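Local coordinates for protein papain-like cysteine protease (Porcine reproductive and respiratory syndrome virus, PDB 3MTV) that probably cuts viral polyprotein as a papain-like cysteine protease, acts as a metal-dependent nuclease and counters host interferon signalling, at residues V34-E37 with L38-V41; N43-H46 with T47-P51; W91-L94 with L95-L98; P122-Y125 with L126-L130. All coordinates share one frame; numbering follows the deposited sequence.

Contact 1. Residues V34-E37 with L38-V41; sequences VPKE and LKLV
K36 and K39 meet across a tight turn that leads into helix 39-48, backbone to backbone and along their aliphatic stems, and the contact is a compact example of how a loop is folded into the first turn of a helix. L38 sits at the N-cap; its branched hydrocarbon side chain cannot accept a hydrogen bond, and the backbone does the closing instead. K39 N donates to K36 O at 3.3 Å with an angle of 148°, a weak bond that joins residues three apart. The side chain of K39 then runs back over the turn. Its CG stands anti to the backbone N (chi1 -163°), and later bends at chi3 and chi4 curl the chain toward the preceding loop. CB lies 3.9 Å from K36 O, beside the acceptor of the turn. Further out, CE comes alongside the aliphatic part of the other lysine, 4.3 Å from K36 CG. At the tip, K39 NZ stops 4.0 Å from V34 O, too long for a hydrogen bond, although the carbonyl's partial negative charge may still attract the ammonium group weakly. L38 makes the apolar half of the contact: its CB approaches V34, while one methyl at its far end meets the proline ring. V34 and P35 in turn lean on Y4 of strand 3-7, so the turn ties the entry of the helix to the edge of the N-terminal sheet. Both lysines and E37 are exposed. The L38 methyl that reaches the proline is CD1, 4.3 Å from P35 CG.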
loop_
_atom_site.group_PDB
_atom_site.type_symbol
_atom_site.label_atom_id
_atom_site.label_comp_id
_atom_site.label_asym_id
_atom_site.label_seq_id
_atom_site.Cartn_x
_atom_site.Cartn_y
_atom_site.Cartn_z
ATOM N N VAL A 34 -6.418 5.133 -13.421
ATOM C CA VAL A 34 -5.243 5.885 -13.597
ATOM C C VAL A 34 -5.460 6.780 -14.769
ATOM O O VAL A 34 -5.885 6.324 -15.829
ATOM C CB VAL A 34 -4.036 5.005 -14.034
ATOM C CG1 VAL A 34 -3.014 5.098 -13.041
ATOM C CG2 VAL A 34 -4.385 3.517 -14.539
ATOM N N PRO A 35 -5.150 8.042 -14.550
ATOM C CA PRO A 35 -5.128 9.281 -15.283
ATOM C C PRO A 35 -4.383 9.144 -16.543
ATOM O O PRO A 35 -4.138 10.220 -17.096
ATOM C CB PRO A 35 -4.349 10.215 -14.362
ATOM C CG PRO A 35 -4.748 9.795 -13.051
ATOM C CD PRO A 35 -5.148 8.296 -13.110
ATOM N N LYS A 36 -4.011 7.943 -16.996
ATOM C CA LYS A 36 -3.498 7.838 -18.406
ATOM C C LYS A 36 -2.201 8.672 -18.738
ATOM O O LYS A 36 -1.306 8.156 -19.346
ATOM C CB LYS A 36 -4.629 8.144 -19.368
ATOM C CG LYS A 36 -4.333 7.983 -20.876
ATOM C CD LYS A 36 -4.433 9.322 -21.781
ATOM C CE LYS A 36 -5.820 10.132 -21.780
ATOM N NZ LYS A 36 -6.657 10.224 -23.080
ATOM N N GLU A 37 -2.111 9.897 -18.258
ATOM C CA GLU A 37 -0.878 10.600 -17.941
ATOM C C GLU A 37 0.046 9.818 -17.024
ATOM O O GLU A 37 1.120 10.302 -16.549
ATOM C CB GLU A 37 -1.211 11.869 -17.112
ATOM C CG GLU A 37 -2.532 12.592 -17.377
ATOM C CD GLU A 37 -2.296 14.106 -17.723
ATOM O OE1 GLU A 37 -1.532 14.722 -16.923
ATOM O OE2 GLU A 37 -2.817 14.672 -18.776
ATOM N N LEU A 38 -0.430 8.664 -16.630
ATOM C CA LEU A 38 0.321 7.860 -15.697
ATOM C C LEU A 38 0.177 6.398 -16.007
ATOM O O LEU A 38 0.814 5.609 -15.378
ATOM C CB LEU A 38 -0.169 8.078 -14.289
ATOM C CG LEU A 38 0.233 9.405 -13.607
ATOM C CD1 LEU A 38 -0.516 9.687 -12.281
ATOM C CD2 LEU A 38 1.708 9.580 -13.279
ATOM N N LYS A 39 -0.634 6.012 -16.971
ATOM C CA LYS A 39 -0.750 4.624 -17.285
ATOM C C LYS A 39 0.626 4.030 -17.526
ATOM O O LYS A 39 0.842 2.799 -17.422
ATOM C CB LYS A 39 -1.706 4.414 -18.473
ATOM C CG LYS A 39 -2.250 2.922 -18.634
ATOM C CD LYS A 39 -3.452 2.740 -19.731
ATOM C CE LYS A 39 -4.626 3.869 -19.800
ATOM N NZ LYS A 39 -5.903 3.776 -18.928
ATOM N N LEU A 40 1.565 4.921 -17.807
ATOM C CA LEU A 40 2.845 4.472 -18.242
ATOM C C LEU A 40 3.547 3.941 -17.062
ATOM O O LEU A 40 3.662 2.745 -16.866
ATOM C CB LEU A 40 3.656 5.640 -18.760
ATOM C CG LEU A 40 4.746 4.911 -19.602
ATOM C CD1 LEU A 40 4.180 3.765 -20.655
ATOM C CD2 LEU A 40 5.793 5.908 -20.185
ATOM N N VAL A 41 4.053 4.886 -16.302
ATOM C CA VAL A 41 4.294 4.665 -14.906
ATOM C C VAL A 41 3.572 3.505 -14.191
ATOM O O VAL A 41 4.186 2.836 -13.440
ATOM C CB VAL A 41 4.018 5.901 -14.179
ATOM C CG1 VAL A 41 4.728 5.826 -12.917
ATOM C CG2 VAL A 41 4.548 7.047 -15.033
#

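Contact 2. Residues N43-H46 with T47-P51; sequences NRLH and TSFPP
S48 reaches back to R44 at the C-terminal end of helix 39-48, where the last alpha-helical i to i+4 bonds give way to loop. Three backbone carbonyls in a row find donors one turn on. N43 O takes T47 N at 3.0 Å from a position 40° above its carbonyl plane. R44 O is gripped twice: S48 N comes in nearly along the C=O axis at 2.8 Å, and S48 OG adds a second bond at 2.9 Å from well above the carbonyl plane. The serine can serve the same oxygen through both groups because a chi1 of 46° puts OG between its own backbone N and carbonyl carbon, close enough to the N-H to reach the same acceptor. L45 O then accepts from F49 N at 3.1 Å, the straightest of the three backbone bonds at 167°, although F49 has already left helical backbone angles. Four residues on from H46 and T47 stand P50 and P51, which have no N-H to give, and side chains of the 70-72 region serve instead: H46 O is bonded by R72 NH2 and T47 O by S70 OG. The amide of N43 is likewise engaged elsewhere, its ND2 donating to K39 O one turn earlier. The buried, apolar side of the helix end is closed by L45 and F49, whose side chains cross at about a right angle; L45 also packs on strands 10-15 and 18-23, so the helix covers the N-terminal antiparallel sheet. The phenyl ring turns its edge to the leucine backbone, with L45 CA in the ring plane, while L45 CD2 touches F49 CD1 at 3.7 Å.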
loop_
_atom_site.group_PDB
_atom_site.type_symbol
_atom_site.label_atom_id
_atom_site.label_comp_id
_atom_site.label_asym_id
_atom_site.label_seq_id
_atom_site.Cartn_x
_atom_site.Cartn_y
_atom_site.Cartn_z
ATOM N N ASN A 43 2.063 0.475 -15.563
ATOM C CA ASN A 43 2.810 -0.541 -16.281
ATOM C C ASN A 43 4.277 -0.711 -15.936
ATOM O O ASN A 43 4.733 -1.871 -15.725
ATOM C CB ASN A 43 2.638 -0.320 -17.743
ATOM C CG ASN A 43 1.287 -0.761 -18.184
ATOM O OD1 ASN A 43 1.184 -1.794 -18.899
ATOM N ND2 ASN A 43 0.198 -0.045 -17.684
ATOM N N ARG A 44 4.990 0.419 -15.859
ATOM C CA ARG A 44 6.417 0.358 -15.577
ATOM C C ARG A 44 6.611 -0.327 -14.233
ATOM O O ARG A 44 6.921 -1.532 -14.193
ATOM C CB ARG A 44 7.121 1.723 -15.612
ATOM C CG ARG A 44 7.765 1.916 -16.952
ATOM C CD ARG A 44 8.238 3.326 -17.319
ATOM N NE ARG A 44 8.424 3.264 -18.782
ATOM C CZ ARG A 44 8.910 4.216 -19.594
ATOM N NH1 ARG A 44 9.317 5.446 -19.140
ATOM N NH2 ARG A 44 9.012 3.887 -20.895
ATOM N N LEU A 45 6.431 0.461 -13.171
ATOM C CA LEU A 45 6.093 0.009 -11.807
ATOM C C LEU A 45 5.577 -1.365 -11.593
ATOM O O LEU A 45 6.177 -2.135 -10.952
ATOM C CB LEU A 45 4.987 0.829 -11.214
ATOM C CG LEU A 45 5.351 1.169 -9.768
ATOM C CD1 LEU A 45 4.153 1.359 -8.981
ATOM C CD2 LEU A 45 6.137 0.072 -9.172
ATOM N N HIS A 46 4.412 -1.684 -12.071
ATOM C CA HIS A 46 3.875 -2.972 -11.642
ATOM C C HIS A 46 4.622 -4.056 -12.278
ATOM O O HIS A 46 4.791 -5.068 -11.682
ATOM C CB HIS A 46 2.418 -2.989 -12.007
ATOM C CG HIS A 46 1.748 -4.310 -11.980
ATOM N ND1 HIS A 46 1.117 -4.786 -10.858
ATOM C CD2 HIS A 46 1.505 -5.212 -12.963
ATOM C CE1 HIS A 46 0.527 -5.928 -11.130
ATOM N NE2 HIS A 46 0.751 -6.218 -12.405
ATOM N N THR A 47 5.082 -3.839 -13.500
ATOM C CA THR A 47 5.795 -4.861 -14.239
ATOM C C THR A 47 7.176 -5.081 -13.660
ATOM O O THR A 47 7.674 -6.228 -13.530
ATOM C CB THR A 47 5.824 -4.565 -15.760
ATOM O OG1 THR A 47 4.646 -5.158 -16.325
ATOM C CG2 THR A 47 6.973 -5.282 -16.386
ATOM N N SER A 48 7.830 -4.023 -13.243
ATOM C CA SER A 48 9.179 -4.306 -12.826
ATOM C C SER A 48 9.550 -4.373 -11.329
ATOM O O SER A 48 10.528 -4.999 -10.933
ATOM C CB SER A 48 10.147 -3.508 -13.699
ATOM O OG SER A 48 9.660 -2.231 -13.781
ATOM N N PHE A 49 8.742 -3.815 -10.447
ATOM C CA PHE A 49 9.072 -3.892 -8.999
ATOM C C PHE A 49 8.229 -4.762 -8.120
ATOM O O PHE A 49 7.274 -5.360 -8.577
ATOM C CB PHE A 49 9.068 -2.537 -8.425
ATOM C CG PHE A 49 9.970 -1.645 -9.108
ATOM C CD1 PHE A 49 9.555 -0.928 -10.199
ATOM C CD2 PHE A 49 11.277 -1.561 -8.717
ATOM C CE1 PHE A 49 10.425 -0.092 -10.870
ATOM C CE2 PHE A 49 12.154 -0.691 -9.378
ATOM C CZ PHE A 49 11.700 0.057 -10.447
ATOM N N PRO A 50 8.650 -4.954 -6.869
ATOM C CA PRO A 50 7.672 -5.745 -6.118
ATOM C C PRO A 50 6.743 -4.812 -5.289
ATOM O O PRO A 50 7.150 -3.674 -4.932
ATOM C CB PRO A 50 8.598 -6.556 -5.202
ATOM C CG PRO A 50 9.797 -5.567 -4.931
ATOM C CD PRO A 50 9.990 -4.867 -6.189
ATOM N N PRO A 51 5.578 -5.316 -4.853
ATOM C CA PRO A 51 4.569 -4.532 -4.163
ATOM C C PRO A 51 5.178 -3.886 -2.962
ATOM O O PRO A 51 6.058 -4.426 -2.466
ATOM C CB PRO A 51 3.639 -5.573 -3.716
ATOM C CG PRO A 51 4.078 -6.917 -4.246
ATOM C CD PRO A 51 5.468 -6.729 -4.488
#

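Contact 3. Residues W91-L94 with L95-L98; sequences WWRL and LDSL
W91 turns the edge of its indole toward L95 in a short, irregular helical turn that directly follows C90, the probable nucleophile of this papain-like protease. The two side chains approach obliquely, and a methyl of L95 lies near the plane of the indole, against the rim of its six-membered ring. A chi1 of 47° places W91 CG between the backbone N and the carbonyl carbon, which brings the far end of the ring nearer to L95. One face of this indole is taken by W92, whose CD1 stands over its centre, so the neighbouring tryptophan meets that face with its own edge. L95 holds its place through the backbone: L95 N donates to W92 O at 2.6 Å, almost straight at 169°, and the donor sits above the carbonyl plane. D96 N adds a weak bond to R93 O. The side chains of R93 and D96 do not pair, R93 NE staying 5.5 Å from D96 OD1; the guanidinium forms a salt bridge with E165 instead. L95 also packs on E106 of helix 100-112 and L135 of strand 135-139, so the turn lies between that helix and the five-stranded sheet. The indole atom at the meeting point is W91 CZ3, 3.8 Å from L95 CD1.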
loop_
_atom_site.group_PDB
_atom_site.type_symbol
_atom_site.label_atom_id
_atom_site.label_comp_id
_atom_site.label_asym_id
_atom_site.label_seq_id
_atom_site.Cartn_x
_atom_site.Cartn_y
_atom_site.Cartn_z
ATOM N N TRP A 91 27.052 -12.035 -3.487
ATOM C CA TRP A 91 27.428 -12.563 -2.188
ATOM C C TRP A 91 28.733 -13.310 -2.221
ATOM O O TRP A 91 29.399 -13.475 -1.216
ATOM C CB TRP A 91 26.416 -13.514 -1.661
ATOM C CG TRP A 91 25.925 -14.519 -2.567
ATOM C CD1 TRP A 91 24.903 -14.410 -3.412
ATOM C CD2 TRP A 91 26.443 -15.818 -2.734
ATOM N NE1 TRP A 91 24.705 -15.597 -4.129
ATOM C CE2 TRP A 91 25.681 -16.460 -3.739
ATOM C CE3 TRP A 91 27.494 -16.521 -2.141
ATOM C CZ2 TRP A 91 25.953 -17.791 -4.179
ATOM C CZ3 TRP A 91 27.702 -17.909 -2.510
ATOM C CH2 TRP A 91 26.961 -18.494 -3.555
ATOM N N TRP A 92 29.093 -13.729 -3.412
ATOM C CA TRP A 92 30.406 -14.241 -3.655
ATOM C C TRP A 92 31.472 -13.474 -3.013
ATOM O O TRP A 92 32.349 -14.084 -2.449
ATOM C CB TRP A 92 30.675 -14.198 -5.117
ATOM C CG TRP A 92 29.704 -14.996 -5.984
ATOM C CD1 TRP A 92 28.557 -15.699 -5.589
ATOM C CD2 TRP A 92 29.800 -15.161 -7.389
ATOM N NE1 TRP A 92 27.936 -16.274 -6.728
ATOM C CE2 TRP A 92 28.699 -15.967 -7.818
ATOM C CE3 TRP A 92 30.716 -14.710 -8.330
ATOM C CZ2 TRP A 92 28.541 -16.333 -9.086
ATOM C CZ3 TRP A 92 30.531 -15.031 -9.611
ATOM C CH2 TRP A 92 29.438 -15.822 -10.000
ATOM N N ARG A 93 31.429 -12.147 -3.094
ATOM C CA ARG A 93 32.525 -11.352 -2.529
ATOM C C ARG A 93 32.877 -11.932 -1.171
ATOM O O ARG A 93 33.990 -12.210 -0.817
ATOM C CB ARG A 93 32.131 -9.873 -2.388
ATOM C CG ARG A 93 32.025 -9.137 -3.753
ATOM C CD ARG A 93 32.935 -7.843 -3.890
ATOM N NE ARG A 93 32.595 -7.133 -5.104
ATOM C CZ ARG A 93 31.376 -6.666 -5.413
ATOM N NH1 ARG A 93 30.336 -6.752 -4.588
ATOM N NH2 ARG A 93 31.191 -6.089 -6.592
ATOM N N LEU A 94 31.874 -12.171 -0.385
ATOM C CA LEU A 94 32.100 -12.768 0.932
ATOM C C LEU A 94 33.063 -13.975 1.062
ATOM O O LEU A 94 33.616 -14.219 2.096
ATOM C CB LEU A 94 30.741 -13.211 1.330
ATOM C CG LEU A 94 30.035 -12.231 2.238
ATOM C CD1 LEU A 94 30.299 -10.722 1.955
ATOM C CD2 LEU A 94 28.578 -12.549 2.397
ATOM N N LEU A 95 33.268 -14.696 -0.046
ATOM C CA LEU A 95 34.088 -15.872 -0.055
ATOM C C LEU A 95 35.363 -15.567 -0.742
ATOM O O LEU A 95 35.948 -16.480 -1.383
ATOM C CB LEU A 95 33.399 -16.924 -0.860
ATOM C CG LEU A 95 32.065 -17.340 -0.174
ATOM C CD1 LEU A 95 31.195 -18.228 -1.039
ATOM C CD2 LEU A 95 32.142 -17.963 1.251
ATOM N N ASP A 96 35.786 -14.307 -0.622
ATOM C CA ASP A 96 36.902 -13.878 -1.420
ATOM C C ASP A 96 38.200 -14.461 -0.944
ATOM O O ASP A 96 39.039 -14.857 -1.732
ATOM C CB ASP A 96 36.937 -12.375 -1.592
ATOM C CG ASP A 96 36.284 -11.958 -2.941
ATOM O OD1 ASP A 96 36.305 -10.695 -3.185
ATOM O OD2 ASP A 96 35.759 -12.909 -3.714
ATOM N N SER A 97 38.240 -14.681 0.344
ATOM C CA SER A 97 39.409 -15.133 0.963
ATOM C C SER A 97 39.599 -16.620 0.684
ATOM O O SER A 97 40.711 -17.109 0.732
ATOM C CB SER A 97 39.256 -14.876 2.432
ATOM O OG SER A 97 39.005 -16.078 3.104
ATOM N N LEU A 98 38.579 -17.378 0.326
ATOM C CA LEU A 98 38.956 -18.771 0.017
ATOM C C LEU A 98 39.678 -19.076 -1.298
ATOM O O LEU A 98 39.780 -18.317 -2.272
ATOM C CB LEU A 98 37.793 -19.754 0.189
ATOM C CG LEU A 98 36.676 -19.390 1.214
ATOM C CD1 LEU A 98 35.464 -20.149 0.940
ATOM C CD2 LEU A 98 36.944 -19.599 2.695
#

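Contact 4. Residues P122-Y125 with L126-L130; sequences PGKY and LQRRL
G123 O accepts from Q127 N at 2.7 Å and so opens the hydrogen bonding of helix 124-131, for which G123 is the N-cap. Its positive phi of 135° would press a CB against the preceding carbonyl, a conformation that glycine, lacking a CB, adopts without strain. K124 follows with a carbonyl that bonds R128 N at 3.0 Å and also faces the guanidinium of R128, lying above the centre of that flat group. The arginine chain, bent at chi3, folds back over the helix so that R128 NH2 rests 3.5 Å from K124 CB; the two like charges are kept apart, K124 NZ lying 6.8 Å from R128 NH2. Y125, which ends 122-125, takes R129 N on its carbonyl at 2.8 Å, and its side chain carries most of the packing. With CG anti to the backbone N (chi1 161°), the ring slants along the helix side so that R129 lies over one of its faces, its CG making a CH-pi contact 3.7 Å from the centroid of the Y125 ring. The R128 guanidinium stands almost perpendicular to the same ring. Beyond the segments, R129 NH1 forms a salt bridge with E106, and Y125 packs on H109 and A110 of helix 100-112. R129 thus divides its work: the methylene stem covers the aromatic face, and the charged end, probably held in place by the carboxylate, joins two helices.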
loop_
_atom_site.group_PDB
_atom_site.type_symbol
_atom_site.label_atom_id
_atom_site.label_comp_id
_atom_site.label_asym_id
_atom_site.label_seq_id
_atom_site.Cartn_x
_atom_site.Cartn_y
_atom_site.Cartn_z
ATOM N N PRO A 122 19.447 -17.134 0.376
ATOM C CA PRO A 122 18.699 -16.751 1.557
ATOM C C PRO A 122 19.387 -16.053 2.697
ATOM O O PRO A 122 18.915 -15.000 3.094
ATOM C CB PRO A 122 18.072 -18.042 2.002
ATOM C CG PRO A 122 17.947 -18.848 0.786
ATOM C CD PRO A 122 19.123 -18.502 -0.041
ATOM N N GLY A 123 20.438 -16.523 3.288
ATOM C CA GLY A 123 20.787 -15.685 4.454
ATOM C C GLY A 123 21.070 -16.671 5.498
ATOM O O GLY A 123 22.192 -16.877 5.812
ATOM N N LYS A 124 20.051 -17.433 5.887
ATOM C CA LYS A 124 20.359 -18.614 6.656
ATOM C C LYS A 124 21.411 -19.418 5.869
ATOM O O LYS A 124 22.252 -20.086 6.439
ATOM C CB LYS A 124 19.133 -19.439 6.919
ATOM C CG LYS A 124 18.302 -18.990 8.168
ATOM C CD LYS A 124 16.749 -19.490 8.067
ATOM C CE LYS A 124 15.885 -18.673 6.924
ATOM N NZ LYS A 124 14.381 -18.988 6.838
ATOM N N TYR A 125 21.398 -19.326 4.566
ATOM C CA TYR A 125 22.083 -20.344 3.837
ATOM C C TYR A 125 23.405 -19.761 3.745
ATOM O O TYR A 125 24.411 -20.401 3.800
ATOM C CB TYR A 125 21.469 -20.493 2.459
ATOM C CG TYR A 125 22.366 -21.183 1.506
ATOM C CD1 TYR A 125 23.315 -20.473 0.844
ATOM C CD2 TYR A 125 22.299 -22.568 1.283
ATOM C CE1 TYR A 125 24.187 -21.106 -0.120
ATOM C CE2 TYR A 125 23.206 -23.248 0.349
ATOM C CZ TYR A 125 24.162 -22.494 -0.333
ATOM O OH TYR A 125 25.108 -23.047 -1.237
ATOM N N LEU A 126 23.392 -18.467 3.693
ATOM C CA LEU A 126 24.624 -17.756 3.511
ATOM C C LEU A 126 25.411 -17.897 4.756
ATOM O O LEU A 126 26.597 -18.212 4.744
ATOM C CB LEU A 126 24.312 -16.332 3.391
ATOM C CG LEU A 126 25.335 -15.334 2.846
ATOM C CD1 LEU A 126 26.340 -15.964 1.964
ATOM C CD2 LEU A 126 24.668 -14.290 2.040
ATOM N N GLN A 127 24.727 -17.726 5.852
ATOM C CA GLN A 127 25.397 -17.775 7.117
ATOM C C GLN A 127 26.011 -19.137 7.288
ATOM O O GLN A 127 27.122 -19.336 7.768
ATOM C CB GLN A 127 24.363 -17.629 8.126
ATOM C CG GLN A 127 24.968 -17.884 9.413
ATOM C CD GLN A 127 24.819 -16.683 10.240
ATOM O OE1 GLN A 127 23.689 -16.188 10.416
ATOM N NE2 GLN A 127 25.946 -16.125 10.693
ATOM N N ARG A 128 25.258 -20.098 6.848
ATOM C CA ARG A 128 25.559 -21.425 7.189
ATOM C C ARG A 128 26.718 -21.824 6.255
ATOM O O ARG A 128 27.722 -22.468 6.701
ATOM C CB ARG A 128 24.255 -22.237 7.138
ATOM C CG ARG A 128 24.413 -23.668 7.142
ATOM C CD ARG A 128 23.235 -24.407 6.499
ATOM N NE ARG A 128 22.084 -23.771 7.051
ATOM C CZ ARG A 128 20.996 -23.429 6.382
ATOM N NH1 ARG A 128 20.886 -23.675 5.058
ATOM N NH2 ARG A 128 20.022 -22.832 7.099
ATOM N N ARG A 129 26.704 -21.349 5.007
ATOM C CA ARG A 129 27.856 -21.694 4.131
ATOM C C ARG A 129 28.778 -20.855 4.803
ATOM O O ARG A 129 28.343 -20.175 5.692
ATOM C CB ARG A 129 27.616 -21.220 2.706
ATOM C CG ARG A 129 26.659 -22.198 2.072
ATOM C CD ARG A 129 27.501 -23.395 1.930
ATOM N NE ARG A 129 27.168 -24.568 2.687
ATOM C CZ ARG A 129 27.836 -25.676 2.440
ATOM N NH1 ARG A 129 28.812 -25.632 1.437
ATOM N NH2 ARG A 129 27.519 -26.798 3.153
ATOM N N LEU A 130 30.026 -20.774 4.486
ATOM C CA LEU A 130 30.688 -19.741 5.280
ATOM C C LEU A 130 31.015 -20.078 6.742
ATOM O O LEU A 130 32.223 -20.279 7.079
ATOM C CB LEU A 130 29.901 -18.414 5.271
ATOM C CG LEU A 130 30.606 -17.199 5.939
ATOM C CD1 LEU A 130 30.094 -15.734 5.807
ATOM C CD2 LEU A 130 30.668 -17.513 7.389
#

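In the fold
Contacts 1 and 2 occupy the two ends of helix 39-48 beside the N-terminal sheet, whereas contacts 3 and 4 belong to the protease region on the opposite side of the chain's centre. Contact 1 is a surface turn with one weak bond and lysine chains, while contact 2, 13 Å away between centres, is partly buried and rich in helical bonds. Contacts 3 and 4 are partly buried and touch each other, L94 CD2 lying 4.1 Å from L126 CD1. Both also rest on helix 100-112, through L95 and R129 at E106. Contact 3 relies on an irregular turn and indole edges beside the active site, contact 4 on a regular helix and a tyrosine face.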